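Local coordinates for Ras GTPase-activating-like protein IQGAP2 (Homo sapiens, PDB 4EZA) that probably binds phosphoinositide lipids through an atypical domain with a pseudo-C2 fold, as part of a Ras GTPase-activating-like signalling protein, at residues T43-F46 against K47-T50; L83-M86 against Q87-V91. All coordinates share one frame; numbering follows the deposited sequence.

Interaction 1 of 2, residues T43-F46 against K47-T50; sequences TNQF and KNVT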
loop_
_atom_site.group_PDB
_atom_site.type_symbol
_atom_site.label_atom_id
_atom_site.label_comp_id
_atom_site.label_asym_id
_atom_site.label_seq_id
_atom_site.Cartn_x
_atom_site.Cartn_y
_atom_site.Cartn_z
ATOM N N THR A 43 6.767 -14.770 -5.321
ATOM C CA THR A 43 6.490 -13.660 -6.223
ATOM C C THR A 43 5.440 -13.993 -7.276
ATOM O O THR A 43 4.599 -13.152 -7.593
ATOM C CB THR A 43 7.784 -13.185 -6.873
ATOM O OG1 THR A 43 8.685 -12.810 -5.831
ATOM C CG2 THR A 43 7.516 -11.994 -7.740
ATOM N N ASN A 44 5.467 -15.228 -7.792
ATOM C CA ASN A 44 4.476 -15.645 -8.771
ATOM C C ASN A 44 3.050 -15.719 -8.213
ATOM O O ASN A 44 2.093 -15.947 -8.961
ATOM C CB ASN A 44 4.892 -16.953 -9.498
ATOM C CG ASN A 44 4.807 -18.199 -8.615
ATOM O OD1 ASN A 44 4.647 -18.130 -7.394
ATOM N ND2 ASN A 44 4.948 -19.360 -9.245
ATOM N N GLN A 45 2.914 -15.506 -6.906
ATOM C CA GLN A 45 1.607 -15.516 -6.237
ATOM C C GLN A 45 1.078 -14.105 -5.945
ATOM O O GLN A 45 0.001 -13.938 -5.357
ATOM C CB GLN A 45 1.666 -16.366 -4.957
ATOM C CG GLN A 45 1.938 -17.860 -5.212
ATOM C CD GLN A 45 0.780 -18.572 -5.905
ATOM O OE1 GLN A 45 -0.363 -18.508 -5.457
ATOM N NE2 GLN A 45 1.079 -19.256 -7.013
ATOM N N PHE A 46 1.824 -13.088 -6.379
ATOM C CA PHE A 46 1.448 -11.706 -6.092
ATOM C C PHE A 46 0.109 -11.288 -6.711
ATOM O O PHE A 46 -0.548 -10.391 -6.197
ATOM C CB PHE A 46 2.556 -10.739 -6.535
ATOM C CG PHE A 46 3.708 -10.617 -5.560
ATOM C CD1 PHE A 46 3.928 -11.544 -4.542
ATOM C CD2 PHE A 46 4.602 -9.557 -5.700
ATOM C CE1 PHE A 46 5.003 -11.412 -3.669
ATOM C CE2 PHE A 46 5.675 -9.419 -4.847
ATOM C CZ PHE A 46 5.890 -10.355 -3.835
ATOM N N LYS A 47 -0.289 -11.932 -7.810
ATOM C CA LYS A 47 -1.604 -11.682 -8.433
ATOM C C LYS A 47 -2.771 -11.986 -7.489
ATOM O O LYS A 47 -3.876 -11.458 -7.669
ATOM C CB LYS A 47 -1.753 -12.508 -9.719
ATOM C CG LYS A 47 -1.732 -14.009 -9.481
ATOM C CD LYS A 47 -1.852 -14.813 -10.752
ATOM C CE LYS A 47 -1.700 -16.305 -10.433
ATOM N NZ LYS A 47 -1.589 -17.155 -11.661
ATOM N N ASN A 48 -2.517 -12.818 -6.474
ATOM C CA ASN A 48 -3.559 -13.262 -5.537
ATOM C C ASN A 48 -3.777 -12.346 -4.341
ATOM O O ASN A 48 -4.691 -12.556 -3.522
ATOM C CB ASN A 48 -3.248 -14.681 -5.079
ATOM C CG ASN A 48 -3.422 -15.686 -6.197
ATOM O OD1 ASN A 48 -4.225 -15.466 -7.106
ATOM N ND2 ASN A 48 -2.689 -16.794 -6.136
ATOM N N VAL A 49 -2.923 -11.339 -4.223
ATOM C CA VAL A 49 -3.082 -10.285 -3.228
ATOM C C VAL A 49 -3.549 -9.022 -3.914
ATOM O O VAL A 49 -3.000 -8.627 -4.956
ATOM C CB VAL A 49 -1.756 -10.022 -2.465
ATOM C CG1 VAL A 49 -1.848 -8.766 -1.631
ATOM C CG2 VAL A 49 -1.409 -11.237 -1.604
ATOM N N THR A 50 -4.554 -8.379 -3.326
ATOM C CA THR A 50 -5.052 -7.104 -3.849
ATOM C C THR A 50 -5.080 -6.101 -2.714
ATOM O O THR A 50 -5.212 -6.463 -1.541
ATOM C CB THR A 50 -6.449 -7.260 -4.507
ATOM O OG1 THR A 50 -6.319 -8.019 -5.710
ATOM C CG2 THR A 50 -7.074 -5.916 -4.858
HETATM O O HOH W 1 1.667 -12.818 -9.909
#
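Gln45 and Asn48, three residues apart on one turn of 3-10 helix, lie side by side and point the same way. From CB, the Gln45 side chain sets CG anti to its own carbonyl carbon, and the chain bends at chi2 (-68°), which swings CD and the amide back toward Asn48. Gln45 CD lies 3.9 Å from Asn48 ND2, and Gln45 OE1 receives a weak hydrogen bond from that same ND2 at 3.0 Å; the N-H...O angle is only 122° and the two amide planes stand 58° apart. The backbone beneath is firmer: Asn48 N donates to Gln45 O at 3.0 Å, and Val49 N to Phe46 O at 3.2 Å, the i to i+3 pattern of a 3-10 helix. Phe46 drops into the interior instead, with Thr43 CA over one face of the ring, offset toward its rim, 3.6 Å above the plane, and His30 of helix 26-32 meeting the ring edge-to-face. On the outer side a water accepts from Lys47 N at 3.0 Å and gives a weak bond to Asn44 O. The turn is thus two-sided: its buried aromatic packs against the fold as the chain enters strand 49-55, while the weakly bonded amide pair adds only modest polar grip to the backbone bonds.

Interaction 2 of 2, residues L83-M86 against Q87-V91; sequences LLQM and QYEGV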
loop_
_atom_site.group_PDB
_atom_site.type_symbol
_atom_site.label_atom_id
_atom_site.label_comp_id
_atom_site.label_asym_id
_atom_site.label_seq_id
_atom_site.Cartn_x
_atom_site.Cartn_y
_atom_site.Cartn_z
ATOM N N LEU A 83 3.145 10.524 6.048
ATOM C CA LEU A 83 3.927 10.059 4.906
ATOM C C LEU A 83 4.861 11.133 4.388
ATOM O O LEU A 83 6.016 10.856 4.078
ATOM C CB LEU A 83 2.998 9.599 3.787
ATOM C CG LEU A 83 2.140 8.368 4.119
ATOM C CD1 LEU A 83 1.273 8.030 2.892
ATOM C CD2 LEU A 83 2.947 7.146 4.570
ATOM N N LEU A 84 4.375 12.371 4.327
ATOM C CA LEU A 84 5.259 13.460 3.912
ATOM C C LEU A 84 6.416 13.681 4.882
ATOM O O LEU A 84 7.538 13.978 4.469
ATOM C CB LEU A 84 4.490 14.755 3.697
ATOM C CG LEU A 84 3.640 14.770 2.435
ATOM C CD1 LEU A 84 2.702 15.959 2.511
ATOM C CD2 LEU A 84 4.521 14.869 1.209
ATOM N N GLN A 85 6.140 13.524 6.174
ATOM C CA GLN A 85 7.178 13.666 7.179
ATOM C C GLN A 85 8.251 12.603 6.967
ATOM O O GLN A 85 9.449 12.917 7.011
ATOM C CB GLN A 85 6.602 13.575 8.585
ATOM C CG GLN A 85 7.659 13.867 9.619
ATOM C CD GLN A 85 7.233 13.535 11.008
ATOM O OE1 GLN A 85 6.125 13.873 11.429
ATOM N NE2 GLN A 85 8.124 12.876 11.756
ATOM N N MET A 86 7.822 11.367 6.708
ATOM C CA MET A 86 8.770 10.287 6.410
ATOM C C MET A 86 9.657 10.682 5.244
ATOM O O MET A 86 10.883 10.522 5.310
ATOM C CB MET A 86 8.028 9.010 6.043
ATOM C CG MET A 86 7.341 8.399 7.210
ATOM S SD MET A 86 6.528 6.877 6.694
ATOM C CE MET A 86 5.486 6.639 8.123
ATOM N N GLN A 87 9.035 11.203 4.185
ATOM C CA GLN A 87 9.754 11.619 2.978
ATOM C C GLN A 87 10.793 12.689 3.309
ATOM O O GLN A 87 11.950 12.583 2.902
ATOM C CB GLN A 87 8.756 12.107 1.928
ATOM C CG GLN A 87 9.411 12.761 0.719
ATOM C CD GLN A 87 8.413 13.479 -0.153
ATOM O OE1 GLN A 87 8.286 14.709 -0.091
ATOM N NE2 GLN A 87 7.693 12.727 -0.965
ATOM N N TYR A 88 10.402 13.696 4.078
ATOM C CA TYR A 88 11.328 14.774 4.432
ATOM C C TYR A 88 12.494 14.271 5.264
ATOM O O TYR A 88 13.595 14.841 5.217
ATOM C CB TYR A 88 10.598 15.892 5.161
ATOM C CG TYR A 88 9.679 16.646 4.246
ATOM C CD1 TYR A 88 10.129 17.106 3.008
ATOM C CD2 TYR A 88 8.361 16.906 4.608
ATOM C CE1 TYR A 88 9.282 17.798 2.149
ATOM C CE2 TYR A 88 7.504 17.601 3.749
ATOM C CZ TYR A 88 7.982 18.042 2.525
ATOM O OH TYR A 88 7.167 18.740 1.670
ATOM N N GLU A 89 12.257 13.217 6.034
ATOM C CA GLU A 89 13.288 12.667 6.893
ATOM C C GLU A 89 14.125 11.573 6.233
ATOM O O GLU A 89 15.002 10.985 6.870
ATOM C CB GLU A 89 12.671 12.232 8.213
ATOM C CG GLU A 89 12.041 13.426 8.914
ATOM C CD GLU A 89 11.452 13.124 10.270
ATOM O OE1 GLU A 89 10.900 12.022 10.477
ATOM O OE2 GLU A 89 11.517 14.023 11.137
ATOM N N GLY A 90 13.882 11.343 4.949
ATOM C CA GLY A 90 14.676 10.425 4.147
ATOM C C GLY A 90 14.322 8.967 4.307
ATOM O O GLY A 90 15.098 8.107 3.921
ATOM N N VAL A 91 13.137 8.685 4.849
ATOM C CA VAL A 91 12.646 7.311 4.953
ATOM C C VAL A 91 12.106 6.910 3.591
ATOM O O VAL A 91 11.101 7.461 3.135
ATOM C CB VAL A 91 11.498 7.194 6.000
ATOM C CG1 VAL A 91 11.012 5.763 6.124
ATOM C CG2 VAL A 91 11.949 7.735 7.369
#
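Gln85 and Glu89 meet one turn apart at the C-terminal end of helix 80-88. Gln85 NE2 gives Glu89 OE1 a nearly straight hydrogen bond of 3.2 Å, with an N-H...O angle of 178°. The oxygen lies in the plane of the amide, yet the donor reaches it from above the carboxylate, the two planes being 84° apart. An extended Gln85 chain, with CG opposite the backbone N (chi1 -174°), brings the amide up to the acid. One residue earlier along the helix, Tyr88 CE2 rests 4.1 Å from Leu84 CB. Beneath these side chains run the helical bonds Gln87 N to Leu83 O, Tyr88 N to Leu84 O and Glu89 N to Gln85 O. Gly90, at positive phi, then turns the chain into a Schellman motif, in which Val91 N donates to Met86 O at 2.9 Å and Gly90 N to Gln87 O at 3.1 Å. Val91 CB settles 3.9 Å from Met86 CB, an apolar closure of the turn. Farther out, Gln87 NE2 is hydrogen-bonded to Asn105 OD1, and Leu83 packs on helix 104-112. Glu89, an acid at the partly negative carbonyl end of the helix, is probably disfavoured there, and the near-straight N-H from Gln85 would offset part of that cost.

Overall arrangement
Interactions 1 and 2 lie on opposite sides of the centre of this single-chain domain, with centres 28 Å apart and nearest atoms about 16 Å apart, so they do not touch. They follow one another in sequence. Residues 43-50 lead from the loop after strand 35-38 into strand 49-55 of the four-stranded antiparallel sheet. Residues 83-91 end the helix that follows strand 71-79, the outermost strand on the far side of that sheet, and lead toward strand 93-97 of the three-stranded sheet. Each therefore manages a change of secondary structure, one from 3-10 turn to strand, the other from helix to loop. Neither contact contains a bound lipid to place against a phosphoinositide site.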